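Local coordinates for protein sensor histidine kinase (Clostridium perfringens, PDB 4ONX) that probably senses an extracellular signal through a single cache domain and relays it to the kinase part of a membrane-bound receptor, at residues Thr38-Ala43 with Leu131-Pro136; Ile49-Glu54 with Ser63-Tyr68; Asn77-Ile82 with Ile147-Tyr152; Ala85-Val90 with Gly141-Phe146. All blocks are in the same frame, centred on the assembly; numbering follows the deposited sequence.

How the contacts relate
All four contacts belong to one single cache domain, whose antiparallel sheet runs 90-95, 81-86, 142-153, 129-139. Contacts 3 and 4 zip the same two strands, 81-86 and 142-153, with centres about 18 Å apart: contact 3 near the centre of the chain's fold, contact 4 where the turns after 81-86 and before 142-153 lie. Contact 1 lays helix 33-47 on the outer strand 129-139, its centre about 8 Å from that of contact 3, which it touches through strand pairing and side chains. Contact 2, first to close along the chain, joins helices 50-58 and 63-75, its centre about 17 Å from those of contacts 1 and 3, beside a zinc ion shared with the third subunit. Contacts 1, 3 and 4 also reach the second subunit.

Contact 1 of 4, residues Thr38-Ala43 with Leu131-Pro136; sequences TLKETA and LRWFQP
Trp133 rises from the strand as the main bump, and one turn of helix 33-47 meets it on one face and at one edge. Lys40 lays its CG over one face of the indole, 3.9 Å from the centroid of the six-membered ring, in a CH-pi contact. A bend at chi2 (-92°) then carries the rest of the lysine chain away from the strand. At the edge of the indole, beside its five-membered ring, sits the Ala43 methyl, CB 3.6 Å from Trp133 CD1, in the hollow between the indole and the CB of Gln135. Within the strand, Gln135 holds the indole from turning: its OE1 accepts from Trp133 NE1 at 3.0 Å, lying close to the ring plane. Leu39 fills the next notch, its CD1 4.0 Å from Leu131 CG. Tyr120 of the second subunit also meets the Trp133 ring. With the segment axes crossing at -31°, this is a helix lying at a shallow angle on an antiparallel sheet, as in the PAS-like core of cache domains.

Contact 2 of 4, residues Ile49-Glu54 with Ser63-Tyr68; sequences IPFIQE and SRIQEY. With ZN (zinc ion), chain O.
The Phe51 ring presents its edge to one face of the Tyr68 ring, a T-shaped pair with planes at 88° and centroids 5.4 Å apart. Phe51 CZ leads, standing 4.0 Å from Tyr68 CE1 and nearer the rim of the tyrosine than its middle. The CG2 methyl of Ile49 lies over the centre of one face of Phe51, while Ile65 CD1 reaches the ring obliquely near CD1 and CE1. Phe51 gets there because its CG sits between its own backbone N and carbonyl carbon (chi1 66°). Ile52 approaches Tyr68 at about a right angle, and its CD1 also meets Ile65 CG2 at 3.9 Å. At the far end of the tyrosine, Ile49 CG1 lies 3.9 Å from Tyr68 OH. These side chains fill the angle between two consecutive helices whose segment axes cross at -126°, on the helical side of the cache domain, with Phe72 adding a further ring against Tyr68. Next to Tyr68 in sequence but on another side of its helix, Glu67 binds the zinc ion through OE1 at 2.0 Å. His71 of this chain, together with Glu67 and His71 of the third subunit, completes the site. Arg64 NH1 makes a salt bridge to Glu67 OE1 at 3.5 Å, and Arg64 NH2 reaches Glu67 and Glu74 of the third subunit.

Contact 3 of 4, residues Asn77-Ile82 with Ile147-Tyr152; sequences NDVDII and IMVGKY
The chain enters strand 81-86 antiparallel to 147-152, with Ile81 and Gly150 as the hydrogen-bonded pair, and Gly150 O takes both Asp80 N (2.9 Å) and Ile81 N (3.1 Å). Two residues facing one make a classic beta bulge, placed at the start of this central strand of the cache sheet. The side chain of Asp80 carries the pairing one step further: its OD2 accepts from Tyr152 N at 2.7 Å, a nearly straight bond (170°) on the anti side of the carboxylate. Lys151 runs fully extended past Asp78 O and bends only at chi4 (67°), which brings NZ to Asp78 OD1 in a 3.0 Å salt bridge, also on the anti side but 35° out of plane. That ammonium may also steady the negative charge of Asp80 nearby. On the face under helix 33-47, Val79 CG1 meets Val149 CG1 at 4.0 Å. On the other face, selenomethionine Met148 folds at chi2 and chi3 to set its CE 4.1 Å from Ile81 CG2, with Phe104 of the second subunit packing on both residues.

Contact 4 of 4, residues Ala85-Val90 with Gly141-Phe146; sequences ADMRGV and GKQVGF
Asp86, whose CA rests against Val144 O in a CA-H...O contact, has one carboxylate oxygen gripped twice. OD1 takes Arg88 N from above the carboxylate plane and Gly89 N nearly along the C-O axis, each at 2.9 Å, which makes an Asx turn within a wider Asx motif. The backbone of Asp86 adds to the turn, its N donating to Gly89 O. Just before it, Ala85 and Phe146 form an antiparallel hydrogen-bonded pair: Ala85 N gives an almost straight bond (175°) to Phe146 O, and Phe146 N returns one to Ala85 O at 2.9 Å. Their side chains share a face of the sheet. A chi1 of 72° folds the Phe146 ring back over its own backbone and onto the alanine, whose CB stands 3.8 Å from the ring centroid in a CH-pi contact. Gly145 CA makes a CA-H...O contact with Ala85 O, 3.2 Å away. Selenomethionine Met87 curls its chain so that SE lies 3.6 Å from Gly145 N and beside Gln143 CG. Val144 and Gly145 both face Val137, a classic bulge toward strand 129-139. Helix 50-58 covers Asp86 and Val144 through Leu56, while Leu113 of the second subunit packs on Met87 at the turn joining strands 81-86 and 90-95, and Val105 of that subunit on Phe146 in strand 142-153.

Contact 1 of 4, residues Thr38-Ala43 with Leu131-Pro136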
loop_
_atom_site.group_PDB
_atom_site.type_symbol
_atom_site.label_atom_id
_atom_site.label_comp_id
_atom_site.label_asym_id
_atom_site.label_seq_id
_atom_site.Cartn_x
_atom_site.Cartn_y
_atom_site.Cartn_z
ATOM N N THR E 38 -2.055 30.433 -5.308
ATOM C CA THR E 38 -1.893 28.989 -5.153
ATOM C C THR E 38 -2.977 28.372 -4.283
ATOM O O THR E 38 -3.535 27.320 -4.611
ATOM C CB THR E 38 -0.552 28.653 -4.494
ATOM O OG1 THR E 38 0.508 29.172 -5.290
ATOM C CG2 THR E 38 -0.365 27.148 -4.344
ATOM N N LEU E 39 -3.261 29.004 -3.155
ATOM C CA LEU E 39 -4.269 28.475 -2.264
ATOM C C LEU E 39 -5.635 28.422 -2.943
ATOM O O LEU E 39 -6.351 27.423 -2.836
ATOM C CB LEU E 39 -4.366 29.321 -0.992
ATOM C CG LEU E 39 -3.130 29.457 -0.096
ATOM C CD1 LEU E 39 -3.478 30.303 1.118
ATOM C CD2 LEU E 39 -2.596 28.106 0.358
ATOM N N LYS E 40 -5.987 29.492 -3.643
ATOM C CA LYS E 40 -7.302 29.585 -4.282
ATOM C C LYS E 40 -7.439 28.575 -5.421
ATOM O O LYS E 40 -8.427 27.844 -5.483
ATOM C CB LYS E 40 -7.547 31.041 -4.746
ATOM C CG LYS E 40 -9.011 31.506 -5.157
ATOM C CD LYS E 40 -9.481 31.410 -6.625
ATOM C CE LYS E 40 -10.847 32.099 -6.793
ATOM N NZ LYS E 40 -11.409 32.005 -8.177
ATOM N N GLU E 41 -6.435 28.494 -6.291
ATOM C CA GLU E 41 -6.508 27.566 -7.436
ATOM C C GLU E 41 -6.572 26.119 -6.924
ATOM O O GLU E 41 -7.396 25.314 -7.371
ATOM C CB GLU E 41 -5.365 27.803 -8.447
ATOM C CG GLU E 41 -3.988 27.379 -7.980
ATOM C CD GLU E 41 -2.913 27.632 -9.033
ATOM O OE1 GLU E 41 -3.234 27.578 -10.244
ATOM O OE2 GLU E 41 -1.739 27.858 -8.655
ATOM N N THR E 42 -5.748 25.812 -5.931
ATOM C CA THR E 42 -5.721 24.476 -5.374
ATOM C C THR E 42 -7.082 24.078 -4.827
ATOM O O THR E 42 -7.587 22.986 -5.106
ATOM C CB THR E 42 -4.676 24.384 -4.258
ATOM O OG1 THR E 42 -3.386 24.671 -4.802
ATOM C CG2 THR E 42 -4.658 22.997 -3.646
ATOM N N ALA E 43 -7.672 24.963 -4.042
ATOM C CA ALA E 43 -8.965 24.686 -3.435
ATOM C C ALA E 43 -10.047 24.599 -4.488
ATOM O O ALA E 43 -10.940 23.769 -4.407
ATOM C CB ALA E 43 -9.312 25.766 -2.424
ATOM N N LEU E 131 -2.420 31.359 7.121
ATOM C CA LEU E 131 -3.294 31.949 6.112
ATOM C C LEU E 131 -4.121 30.873 5.470
ATOM O O LEU E 131 -3.566 29.932 4.920
ATOM C CB LEU E 131 -2.462 32.652 5.033
ATOM C CG LEU E 131 -3.207 33.241 3.828
ATOM C CD1 LEU E 131 -4.250 34.269 4.255
ATOM C CD2 LEU E 131 -2.214 33.864 2.867
ATOM N N ARG E 132 -5.441 31.017 5.518
ATOM C CA ARG E 132 -6.320 30.016 4.951
ATOM C C ARG E 132 -7.279 30.579 3.926
ATOM O O ARG E 132 -7.590 31.764 3.932
ATOM C CB ARG E 132 -7.160 29.361 6.046
ATOM C CG ARG E 132 -6.396 28.904 7.284
ATOM C CD ARG E 132 -6.623 29.822 8.462
ATOM N NE ARG E 132 -7.875 29.504 9.152
ATOM C CZ ARG E 132 -8.639 30.388 9.782
ATOM N NH1 ARG E 132 -9.738 29.987 10.414
ATOM N NH2 ARG E 132 -8.333 31.674 9.747
ATOM N N TRP E 133 -7.754 29.702 3.051
ATOM C CA TRP E 133 -8.732 30.056 2.039
ATOM C C TRP E 133 -9.843 29.046 2.117
ATOM O O TRP E 133 -9.593 27.848 2.057
ATOM C CB TRP E 133 -8.129 30.038 0.638
ATOM C CG TRP E 133 -9.169 30.120 -0.438
ATOM C CD1 TRP E 133 -9.738 29.072 -1.107
ATOM C CD2 TRP E 133 -9.799 31.299 -0.936
ATOM N NE1 TRP E 133 -10.670 29.529 -2.004
ATOM C CE2 TRP E 133 -10.729 30.894 -1.916
ATOM C CE3 TRP E 133 -9.667 32.659 -0.654
ATOM C CZ2 TRP E 133 -11.520 31.802 -2.611
ATOM C CZ3 TRP E 133 -10.451 33.563 -1.349
ATOM C CH2 TRP E 133 -11.367 33.132 -2.314
ATOM N N PHE E 134 -11.070 29.529 2.258
ATOM C CA PHE E 134 -12.235 28.663 2.345
ATOM C C PHE E 134 -13.004 28.680 1.038
ATOM O O PHE E 134 -13.304 29.733 0.495
ATOM C CB PHE E 134 -13.140 29.093 3.496
ATOM C CG PHE E 134 -12.541 28.862 4.860
ATOM C CD1 PHE E 134 -11.608 29.742 5.388
ATOM C CD2 PHE E 134 -12.931 27.768 5.625
ATOM C CE1 PHE E 134 -11.063 29.530 6.644
ATOM C CE2 PHE E 134 -12.389 27.553 6.882
ATOM C CZ PHE E 134 -11.455 28.439 7.393
ATOM N N GLN E 135 -13.345 27.491 0.567
ATOM C CA GLN E 135 -14.023 27.303 -0.697
ATOM C C GLN E 135 -15.174 26.347 -0.493
ATOM O O GLN E 135 -14.955 25.208 -0.086
ATOM C CB GLN E 135 -13.035 26.663 -1.673
ATOM C CG GLN E 135 -13.559 26.409 -3.075
ATOM C CD GLN E 135 -13.648 27.662 -3.910
ATOM O OE1 GLN E 135 -12.957 28.646 -3.649
ATOM N NE2 GLN E 135 -14.489 27.627 -4.930
ATOM N N PRO E 136 -16.405 26.781 -0.783
ATOM C CA PRO E 136 -17.533 25.869 -0.615
ATOM C C PRO E 136 -17.523 24.798 -1.695
ATOM O O PRO E 136 -16.838 24.961 -2.701
ATOM C CB PRO E 136 -18.744 26.782 -0.792
ATOM C CG PRO E 136 -18.261 27.850 -1.700
ATOM C CD PRO E 136 -16.826 28.080 -1.330
#

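Contact 2 of 4, residues Ile49-Glu54 with Ser63-Tyr68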
loop_
_atom_site.group_PDB
_atom_site.type_symbol
_atom_site.label_atom_id
_atom_site.label_comp_id
_atom_site.label_asym_id
_atom_site.label_seq_id
_atom_site.Cartn_x
_atom_site.Cartn_y
_atom_site.Cartn_z
ATOM N N ILE E 49 -13.940 18.722 -8.672
ATOM C CA ILE E 49 -13.846 17.301 -8.992
ATOM C C ILE E 49 -15.167 16.577 -8.731
ATOM O O ILE E 49 -15.647 16.541 -7.602
ATOM C CB ILE E 49 -12.784 16.584 -8.143
ATOM C CG1 ILE E 49 -11.426 17.282 -8.233
ATOM C CG2 ILE E 49 -12.669 15.126 -8.576
ATOM C CD1 ILE E 49 -10.839 17.310 -9.619
ATOM N N PRO E 50 -15.729 15.943 -9.760
ATOM C CA PRO E 50 -16.995 15.242 -9.584
ATOM C C PRO E 50 -17.032 14.298 -8.383
ATOM O O PRO E 50 -17.923 14.416 -7.543
ATOM C CB PRO E 50 -17.131 14.436 -10.875
ATOM C CG PRO E 50 -16.359 15.201 -11.879
ATOM C CD PRO E 50 -15.238 15.869 -11.145
ATOM N N PHE E 51 -16.059 13.400 -8.276
ATOM C CA PHE E 51 -16.075 12.439 -7.179
ATOM C C PHE E 51 -15.908 13.070 -5.792
ATOM O O PHE E 51 -16.311 12.472 -4.805
ATOM C CB PHE E 51 -15.081 11.283 -7.396
ATOM C CG PHE E 51 -13.629 11.681 -7.386
ATOM C CD1 PHE E 51 -12.973 11.953 -6.196
ATOM C CD2 PHE E 51 -12.892 11.689 -8.558
ATOM C CE1 PHE E 51 -11.627 12.293 -6.185
ATOM C CE2 PHE E 51 -11.541 12.018 -8.554
ATOM C CZ PHE E 51 -10.909 12.328 -7.366
ATOM N N ILE E 52 -15.308 14.254 -5.714
ATOM C CA ILE E 52 -15.158 14.940 -4.437
ATOM C C ILE E 52 -16.528 15.422 -4.010
ATOM O O ILE E 52 -16.883 15.369 -2.837
ATOM C CB ILE E 52 -14.211 16.153 -4.528
ATOM C CG1 ILE E 52 -12.769 15.705 -4.786
ATOM C CG2 ILE E 52 -14.222 16.943 -3.234
ATOM C CD1 ILE E 52 -12.112 14.984 -3.627
ATOM N N GLN E 53 -17.300 15.881 -4.983
ATOM C CA GLN E 53 -18.640 16.382 -4.727
ATOM C C GLN E 53 -19.559 15.256 -4.280
ATOM O O GLN E 53 -20.234 15.372 -3.259
ATOM C CB GLN E 53 -19.177 17.068 -5.981
ATOM C CG GLN E 53 -18.337 18.274 -6.373
ATOM C CD GLN E 53 -18.659 18.818 -7.742
ATOM O OE1 GLN E 53 -19.435 18.232 -8.489
ATOM N NE2 GLN E 53 -18.049 19.943 -8.082
ATOM N N GLU E 54 -19.570 14.163 -5.038
ATOM C CA GLU E 54 -20.409 13.013 -4.708
ATOM C C GLU E 54 -20.072 12.469 -3.333
ATOM O O GLU E 54 -20.960 12.139 -2.554
ATOM C CB GLU E 54 -20.244 11.901 -5.741
ATOM C CG GLU E 54 -20.762 12.251 -7.125
ATOM C CD GLU E 54 -20.546 11.139 -8.143
ATOM O OE1 GLU E 54 -20.240 11.460 -9.308
ATOM O OE2 GLU E 54 -20.664 9.945 -7.783
ATOM N N SER E 63 -11.240 6.026 2.065
ATOM C CA SER E 63 -9.803 6.236 2.271
ATOM C C SER E 63 -9.024 6.669 1.021
ATOM O O SER E 63 -7.960 7.275 1.147
ATOM C CB SER E 63 -9.162 4.982 2.863
ATOM O OG SER E 63 -9.257 3.899 1.959
ATOM N N ARG E 64 -9.520 6.341 -0.170
ATOM C CA ARG E 64 -8.834 6.754 -1.400
ATOM C C ARG E 64 -8.975 8.256 -1.578
ATOM O O ARG E 64 -8.065 8.909 -2.088
ATOM C CB ARG E 64 -9.374 6.013 -2.617
ATOM C CG ARG E 64 -9.158 4.508 -2.572
ATOM C CD ARG E 64 -7.726 4.067 -2.844
ATOM N NE ARG E 64 -7.233 4.471 -4.169
ATOM C CZ ARG E 64 -6.265 5.362 -4.411
ATOM N NH1 ARG E 64 -5.595 5.937 -3.420
ATOM N NH2 ARG E 64 -5.925 5.641 -5.671
ATOM N N ILE E 65 -10.115 8.807 -1.167
ATOM C CA ILE E 65 -10.310 10.250 -1.241
ATOM C C ILE E 65 -9.364 10.871 -0.242
ATOM O O ILE E 65 -8.712 11.882 -0.503
ATOM C CB ILE E 65 -11.726 10.684 -0.833
ATOM C CG1 ILE E 65 -12.787 10.049 -1.730
ATOM C CG2 ILE E 65 -11.840 12.201 -0.881
ATOM C CD1 ILE E 65 -12.713 10.470 -3.174
ATOM N N GLN E 66 -9.310 10.256 0.925
ATOM C CA GLN E 66 -8.459 10.725 1.984
ATOM C C GLN E 66 -7.042 10.829 1.400
ATOM O O GLN E 66 -6.403 11.884 1.451
ATOM C CB GLN E 66 -8.527 9.741 3.155
ATOM C CG GLN E 66 -8.336 10.353 4.533
ATOM C CD GLN E 66 -6.969 10.929 4.760
ATOM O OE1 GLN E 66 -6.000 10.543 4.111
ATOM N NE2 GLN E 66 -6.873 11.836 5.721
ATOM N N GLU E 67 -6.591 9.746 0.780
ATOM C CA GLU E 67 -5.260 9.700 0.175
ATOM C C GLU E 67 -5.103 10.755 -0.929
ATOM O O GLU E 67 -4.032 11.354 -1.083
ATOM C CB GLU E 67 -4.984 8.287 -0.360
ATOM C CG GLU E 67 -3.537 8.003 -0.763
ATOM C CD GLU E 67 -3.119 8.637 -2.075
ATOM O OE1 GLU E 67 -4.000 9.004 -2.869
ATOM O OE2 GLU E 67 -1.904 8.742 -2.323
ATOM N N TYR E 68 -6.166 10.981 -1.698
ATOM C CA TYR E 68 -6.129 11.959 -2.782
ATOM C C TYR E 68 -5.630 13.328 -2.327
ATOM O O TYR E 68 -4.892 13.997 -3.051
ATOM C CB TYR E 68 -7.516 12.100 -3.420
ATOM C CG TYR E 68 -7.583 13.171 -4.490
ATOM C CD1 TYR E 68 -7.202 12.896 -5.782
ATOM C CD2 TYR E 68 -8.033 14.448 -4.199
ATOM C CE1 TYR E 68 -7.267 13.860 -6.764
ATOM C CE2 TYR E 68 -8.103 15.421 -5.174
ATOM C CZ TYR E 68 -7.712 15.118 -6.460
ATOM O OH TYR E 68 -7.763 16.063 -7.461
HETATM ZN ZN ZN O . -3.137 9.115 -4.725
#

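Contact 3 of 4, residues Asn77-Ile82 with Ile147-Tyr152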
loop_
_atom_site.group_PDB
_atom_site.type_symbol
_atom_site.label_atom_id
_atom_site.label_comp_id
_atom_site.label_asym_id
_atom_site.label_seq_id
_atom_site.Cartn_x
_atom_site.Cartn_y
_atom_site.Cartn_z
ATOM N N ASN E 77 4.542 23.244 -2.423
ATOM C CA ASN E 77 5.321 23.796 -1.334
ATOM C C ASN E 77 4.532 24.725 -0.418
ATOM O O ASN E 77 4.633 24.627 0.799
ATOM C CB ASN E 77 6.537 24.541 -1.900
ATOM C CG ASN E 77 7.537 24.928 -0.828
ATOM O OD1 ASN E 77 7.691 24.224 0.173
ATOM N ND2 ASN E 77 8.254 26.032 -1.047
ATOM N N ASP E 78 3.734 25.614 -0.998
ATOM C CA ASP E 78 2.968 26.580 -0.199
ATOM C C ASP E 78 1.718 26.036 0.483
ATOM O O ASP E 78 1.005 26.798 1.132
ATOM C CB ASP E 78 2.601 27.801 -1.048
ATOM C CG ASP E 78 3.802 28.674 -1.362
ATOM O OD1 ASP E 78 4.777 28.653 -0.585
ATOM O OD2 ASP E 78 3.759 29.407 -2.372
ATOM N N VAL E 79 1.438 24.748 0.343
ATOM C CA VAL E 79 0.269 24.178 0.983
ATOM C C VAL E 79 0.691 23.316 2.153
ATOM O O VAL E 79 1.166 22.205 1.967
ATOM C CB VAL E 79 -0.546 23.321 0.018
ATOM C CG1 VAL E 79 -1.709 22.672 0.744
ATOM C CG2 VAL E 79 -1.056 24.174 -1.126
ATOM N N ASP E 80 0.489 23.829 3.359
ATOM C CA ASP E 80 0.846 23.116 4.574
ATOM C C ASP E 80 -0.344 22.403 5.201
ATOM O O ASP E 80 -0.165 21.532 6.046
ATOM C CB ASP E 80 1.396 24.094 5.605
ATOM C CG ASP E 80 2.614 24.855 5.111
ATOM O OD1 ASP E 80 3.353 24.316 4.260
ATOM O OD2 ASP E 80 2.846 25.980 5.614
ATOM N N ILE E 81 -1.555 22.782 4.806
ATOM C CA ILE E 81 -2.761 22.196 5.373
ATOM C C ILE E 81 -3.878 22.153 4.359
ATOM O O ILE E 81 -4.087 23.098 3.602
ATOM C CB ILE E 81 -3.291 23.070 6.553
ATOM C CG1 ILE E 81 -2.180 23.359 7.575
ATOM C CG2 ILE E 81 -4.545 22.476 7.212
ATOM C CD1 ILE E 81 -2.596 24.217 8.752
ATOM N N ILE E 82 -4.608 21.053 4.371
ATOM C CA ILE E 82 -5.766 20.892 3.533
ATOM C C ILE E 82 -6.830 20.199 4.339
ATOM O O ILE E 82 -6.585 19.148 4.936
ATOM C CB ILE E 82 -5.544 19.999 2.324
ATOM C CG1 ILE E 82 -4.572 20.623 1.344
ATOM C CG2 ILE E 82 -6.879 19.725 1.647
ATOM C CD1 ILE E 82 -4.455 19.812 0.077
ATOM N N ILE E 147 -13.924 23.316 1.426
ATOM C CA ILE E 147 -12.533 22.927 1.400
ATOM C C ILE E 147 -11.731 24.087 1.913
ATOM O O ILE E 147 -11.956 25.203 1.511
ATOM C CB ILE E 147 -12.072 22.584 -0.022
ATOM C CG1 ILE E 147 -12.972 21.493 -0.585
ATOM C CG2 ILE E 147 -10.616 22.155 -0.024
ATOM C CD1 ILE E 147 -12.501 20.908 -1.885
HETATM N N MSE E 148 -10.807 23.819 2.816
HETATM C CA MSE E 148 -9.961 24.864 3.362
HETATM C C MSE E 148 -8.565 24.491 2.984
HETATM O O MSE E 148 -8.193 23.315 3.028
HETATM C CB MSE E 148 -10.132 24.942 4.872
HETATM C CG MSE E 148 -9.429 26.137 5.485
HETATM SE SE MSE E 148 -7.551 25.698 5.835
HETATM C CE MSE E 148 -7.954 24.710 7.488
ATOM N N VAL E 149 -7.788 25.479 2.571
ATOM C CA VAL E 149 -6.406 25.256 2.191
ATOM C C VAL E 149 -5.596 26.362 2.830
ATOM O O VAL E 149 -5.977 27.520 2.737
ATOM C CB VAL E 149 -6.228 25.294 0.664
ATOM C CG1 VAL E 149 -4.766 25.157 0.290
ATOM C CG2 VAL E 149 -7.018 24.180 0.009
ATOM N N GLY E 150 -4.474 26.022 3.454
ATOM C CA GLY E 150 -3.682 27.040 4.116
ATOM C C GLY E 150 -2.187 26.837 4.165
ATOM O O GLY E 150 -1.665 25.749 3.891
ATOM N N LYS E 151 -1.505 27.916 4.520
ATOM C CA LYS E 151 -0.064 27.921 4.657
ATOM C C LYS E 151 0.251 28.462 6.030
ATOM O O LYS E 151 -0.397 29.398 6.490
ATOM C CB LYS E 151 0.578 28.828 3.613
ATOM C CG LYS E 151 2.093 28.889 3.712
ATOM C CD LYS E 151 2.654 29.919 2.758
ATOM C CE LYS E 151 4.163 30.030 2.864
ATOM N NZ LYS E 151 4.837 28.795 2.389
ATOM N N TYR E 152 1.258 27.888 6.675
ATOM C CA TYR E 152 1.654 28.321 7.998
ATOM C C TYR E 152 2.872 29.224 7.938
ATOM O O TYR E 152 3.761 29.024 7.115
ATOM C CB TYR E 152 1.940 27.116 8.903
ATOM C CG TYR E 152 2.455 27.517 10.276
ATOM C CD1 TYR E 152 1.582 27.952 11.271
ATOM C CD2 TYR E 152 3.817 27.478 10.570
ATOM C CE1 TYR E 152 2.051 28.337 12.519
ATOM C CE2 TYR E 152 4.293 27.855 11.821
ATOM C CZ TYR E 152 3.407 28.286 12.793
ATOM O OH TYR E 152 3.868 28.666 14.039
#

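Contact 4 of 4, residues Ala85-Val90 with Gly141-Phe146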
loop_
_atom_site.group_PDB
_atom_site.type_symbol
_atom_site.label_atom_id
_atom_site.label_comp_id
_atom_site.label_asym_id
_atom_site.label_seq_id
_atom_site.Cartn_x
_atom_site.Cartn_y
_atom_site.Cartn_z
ATOM N N ALA E 85 -14.310 19.224 4.414
ATOM C CA ALA E 85 -15.377 19.009 5.359
ATOM C C ALA E 85 -16.719 18.949 4.678
ATOM O O ALA E 85 -16.947 19.604 3.663
ATOM C CB ALA E 85 -15.379 20.130 6.380
ATOM N N ASP E 86 -17.602 18.136 5.242
ATOM C CA ASP E 86 -18.967 18.058 4.762
ATOM C C ASP E 86 -19.754 18.939 5.738
ATOM O O ASP E 86 -19.156 19.598 6.591
ATOM C CB ASP E 86 -19.463 16.617 4.684
ATOM C CG ASP E 86 -19.512 15.938 6.021
ATOM O OD1 ASP E 86 -19.283 16.602 7.059
ATOM O OD2 ASP E 86 -19.783 14.721 6.012
HETATM N N MSE E 87 -21.073 18.963 5.632
HETATM C CA MSE E 87 -21.851 19.839 6.503
HETATM C C MSE E 87 -21.795 19.441 7.959
HETATM O O MSE E 87 -22.121 20.251 8.820
HETATM C CB MSE E 87 -23.287 19.969 6.014
HETATM C CG MSE E 87 -23.394 20.465 4.565
HETATM SE SE MSE E 87 -22.520 22.199 4.183
HETATM C CE MSE E 87 -22.206 22.946 5.960
ATOM N N ARG E 88 -21.378 18.211 8.260
ATOM C CA ARG E 88 -21.280 17.751 9.651
ATOM C C ARG E 88 -19.945 18.192 10.261
ATOM O O ARG E 88 -19.859 18.503 11.444
ATOM C CB ARG E 88 -21.437 16.218 9.694
ATOM C CG ARG E 88 -21.419 15.553 11.121
ATOM C CD ARG E 88 -20.030 15.118 11.562
ATOM N NE ARG E 88 -20.028 14.720 12.973
ATOM C CZ ARG E 88 -20.526 13.588 13.485
ATOM N NH1 ARG E 88 -21.123 12.680 12.719
ATOM N NH2 ARG E 88 -20.449 13.373 14.799
ATOM N N GLY E 89 -18.902 18.228 9.445
ATOM C CA GLY E 89 -17.600 18.650 9.927
ATOM C C GLY E 89 -16.464 18.107 9.095
ATOM O O GLY E 89 -16.666 17.575 8.002
ATOM N N VAL E 90 -15.256 18.260 9.618
ATOM C CA VAL E 90 -14.053 17.791 8.941
ATOM C C VAL E 90 -14.193 16.312 8.639
ATOM O O VAL E 90 -14.483 15.526 9.530
ATOM C CB VAL E 90 -12.800 18.034 9.802
ATOM C CG1 VAL E 90 -11.577 17.357 9.198
ATOM C CG2 VAL E 90 -12.564 19.529 9.968
ATOM N N GLY E 141 -26.289 21.575 -7.568
ATOM C CA GLY E 141 -26.833 22.870 -7.133
ATOM C C GLY E 141 -26.847 23.173 -5.639
ATOM O O GLY E 141 -27.000 24.331 -5.253
ATOM N N LYS E 142 -26.714 22.161 -4.788
ATOM C CA LYS E 142 -26.709 22.400 -3.337
ATOM C C LYS E 142 -25.318 22.278 -2.739
ATOM O O LYS E 142 -24.510 21.477 -3.196
ATOM C CB LYS E 142 -27.664 21.454 -2.608
ATOM C CG LYS E 142 -29.137 21.776 -2.778
ATOM C CD LYS E 142 -29.940 21.061 -1.689
ATOM C CE LYS E 142 -29.692 21.578 -0.274
ATOM N NZ LYS E 142 -30.490 20.874 0.777
ATOM N N GLN E 143 -25.051 23.073 -1.704
ATOM C CA GLN E 143 -23.758 23.046 -1.033
ATOM C C GLN E 143 -23.670 21.823 -0.133
ATOM O O GLN E 143 -24.519 21.629 0.738
ATOM C CB GLN E 143 -23.547 24.311 -0.202
ATOM C CG GLN E 143 -22.261 24.293 0.608
ATOM C CD GLN E 143 -21.945 25.619 1.281
ATOM O OE1 GLN E 143 -22.538 26.652 0.975
ATOM N NE2 GLN E 143 -20.974 25.592 2.182
ATOM N N VAL E 144 -22.628 21.020 -0.332
ATOM C CA VAL E 144 -22.447 19.789 0.441
ATOM C C VAL E 144 -21.274 19.833 1.417
ATOM O O VAL E 144 -21.038 18.874 2.151
ATOM C CB VAL E 144 -22.268 18.579 -0.491
ATOM C CG1 VAL E 144 -23.520 18.373 -1.328
ATOM C CG2 VAL E 144 -21.048 18.757 -1.386
ATOM N N GLY E 145 -20.539 20.937 1.426
ATOM C CA GLY E 145 -19.405 21.073 2.323
ATOM C C GLY E 145 -18.495 22.205 1.913
ATOM O O GLY E 145 -18.924 23.165 1.268
ATOM N N PHE E 146 -17.234 22.109 2.309
ATOM C CA PHE E 146 -16.264 23.124 1.956
ATOM C C PHE E 146 -14.858 22.560 1.996
ATOM O O PHE E 146 -14.617 21.490 2.551
ATOM C CB PHE E 146 -16.350 24.329 2.904
ATOM C CG PHE E 146 -15.813 24.062 4.284
ATOM C CD1 PHE E 146 -14.447 24.152 4.541
ATOM C CD2 PHE E 146 -16.668 23.761 5.330
ATOM C CE1 PHE E 146 -13.949 23.919 5.809
ATOM C CE2 PHE E 146 -16.174 23.532 6.603
ATOM C CZ PHE E 146 -14.812 23.608 6.841
#